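Phosphoglycerate dehydrogenase (Lactobacillus plantarum, PDB 3EVT) probably catalyses the NAD-dependent oxidation of 3-phosphoglycerate to 3-phosphohydroxypyruvate, the entry step of serine biosynthesis. Local coordinates at residues 166-169 / 170-173. Residues are numbered along the deposited sequence; the frame is centred on the assembly and turned at random.
Sequences VNTT and GHPA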
ATOM      1  N   VAL A 166      19.582   3.581   4.099  1.00 48.77           N
ATOM      2  CA  VAL A 166      20.982   3.945   4.160  1.00 49.28           C
ATOM      3  C   VAL A 166      21.070   5.327   4.776  1.00 50.38           C
ATOM      4  O   VAL A 166      20.398   6.241   4.263  1.00 50.80           O
ATOM      5  CB  VAL A 166      21.643   3.974   2.739  1.00 48.85           C
ATOM      6  CG1 VAL A 166      23.174   4.235   2.832  1.00 46.95           C
ATOM      7  CG2 VAL A 166      21.333   2.699   1.959  1.00 48.71           C
ATOM      8  N   ASN A 167      21.861   5.479   5.858  1.00 51.05           N
ATOM      9  CA  ASN A 167      22.123   6.808   6.486  1.00 52.87           C
ATOM     10  C   ASN A 167      23.634   6.979   6.841  1.00 55.39           C
ATOM     11  O   ASN A 167      24.463   6.132   6.489  1.00 56.07           O
ATOM     12  CB  ASN A 167      21.181   7.081   7.684  1.00 51.52           C
ATOM     13  CG  ASN A 167      21.269   6.004   8.755  1.00 52.14           C
ATOM     14  OD1 ASN A 167      22.335   5.429   8.958  1.00 53.05           O
ATOM     15  ND2 ASN A 167      20.160   5.732   9.455  1.00 52.35           N
ATOM     16  N   THR A 168      24.019   8.061   7.505  1.00 57.50           N
ATOM     17  CA  THR A 168      25.461   8.322   7.624  1.00 59.55           C
ATOM     18  C   THR A 168      26.151   7.248   8.405  1.00 59.84           C
ATOM     19  O   THR A 168      27.145   6.703   7.942  1.00 60.75           O
ATOM     20  CB  THR A 168      25.799   9.683   8.265  1.00 59.68           C
ATOM     21  OG1 THR A 168      24.980   9.869   9.419  1.00 61.78           O
ATOM     22  CG2 THR A 168      25.547  10.805   7.285  1.00 61.49           C
ATOM     23  N   THR A 169      25.607   6.920   9.567  1.00 59.92           N
ATOM     24  CA  THR A 169      26.308   6.044  10.484  1.00 60.50           C
ATOM     25  C   THR A 169      25.617   4.701  10.712  1.00 60.36           C
ATOM     26  O   THR A 169      26.000   3.953  11.604  1.00 60.33           O
ATOM     27  CB  THR A 169      26.556   6.779  11.834  1.00 61.04           C
ATOM     28  OG1 THR A 169      25.309   7.017  12.515  1.00 61.20           O
ATOM     29  CG2 THR A 169      27.220   8.118  11.545  1.00 60.25           C
ATOM     30  N   GLY A 170      24.584   4.414   9.920  1.00 59.80           N
ATOM     31  CA  GLY A 170      23.878   3.147  10.009  1.00 58.45           C
ATOM     32  C   GLY A 170      23.105   3.052  11.293  1.00 57.22           C
ATOM     33  O   GLY A 170      22.849   1.972  11.791  1.00 56.73           O
ATOM     34  N   HIS A 171      22.760   4.195  11.856  1.00 57.23           N
ATOM     35  CA  HIS A 171      21.906   4.200  13.033  1.00 57.30           C
ATOM     36  C   HIS A 171      20.481   3.709  12.693  1.00 56.90           C
ATOM     37  O   HIS A 171      20.090   3.629  11.515  1.00 56.42           O
ATOM     38  CB  HIS A 171      21.846   5.602  13.626  1.00 58.12           C
ATOM     39  CG  HIS A 171      21.398   6.659  12.656  1.00 61.42           C
ATOM     40  ND1 HIS A 171      22.278   7.354  11.849  1.00 62.13           N
ATOM     41  CD2 HIS A 171      20.162   7.152  12.373  1.00 62.93           C
ATOM     42  CE1 HIS A 171      21.611   8.235  11.121  1.00 63.08           C
ATOM     43  NE2 HIS A 171      20.327   8.133  11.420  1.00 64.37           N
ATOM     44  N   PRO A 172      19.700   3.391  13.723  1.00 56.00           N
ATOM     45  CA  PRO A 172      18.333   2.915  13.529  1.00 55.04           C
ATOM     46  C   PRO A 172      17.373   4.009  13.013  1.00 54.19           C
ATOM     47  O   PRO A 172      17.610   5.203  13.204  1.00 53.00           O
ATOM     48  CB  PRO A 172      17.919   2.448  14.932  1.00 55.24           C
ATOM     49  CG  PRO A 172      19.212   2.368  15.745  1.00 55.75           C
ATOM     50  CD  PRO A 172      20.088   3.427  15.140  1.00 56.30           C
ATOM     51  N   ALA A 173      16.295   3.591  12.348  1.00 53.24           N
ATOM     52  CA  ALA A 173      15.242   4.532  11.964  1.00 52.28           C
ATOM     53  C   ALA A 173      13.883   3.845  11.972  1.00 52.04           C
ATOM     54  O   ALA A 173      13.767   2.673  11.632  1.00 50.87           O
ATOM     55  CB  ALA A 173      15.529   5.142  10.624  1.00 50.93           C
TER
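Asn167 lays its carboxamide flat against one face of the imidazole of His171, the two planes only 8° apart, and so illustrates how one amide can organise a turn by stacking and hydrogen bonding at once. The buried Asn167 makes the tight part of the contact: its ND2 sits over the centre of that face, 3.1 Å from the ring's plane, and CG lies 3.3 Å from His171 CE1. The same ND2 donates to His171 O at 2.9 Å, nearly straight at 175°; His171 O lies in the plane of the amide, whereas ND2 stands above the plane of the His171 carbonyl. A second bond from ND2, to Thr145 OG1, ties the amide to the glycine-rich loop after strand 139-143, probably the GxGxxG dinucleotide-binding loop of this Rossmann-type domain. With CG between the backbone N and the carbonyl carbon, OD1 faces the turn and takes a weak bond from Gly170 N. Here the chain leaves strand 162-167 and bends back toward strand 178-181. An alanine in place of Asn167 would probably cost His171 O one of its donors, Thr145 OG1 its amide partner and the imidazole its stacked neighbour. On the solvent side, where Thr168, Thr169 and His171 are exposed, packing thins: Thr169 OG1 and His171 ND1 share a 3.1 Å hydrogen bond at the ring's edge, whereas Thr168 OG1 comes no nearer than 4.1 Å to His171 CE1.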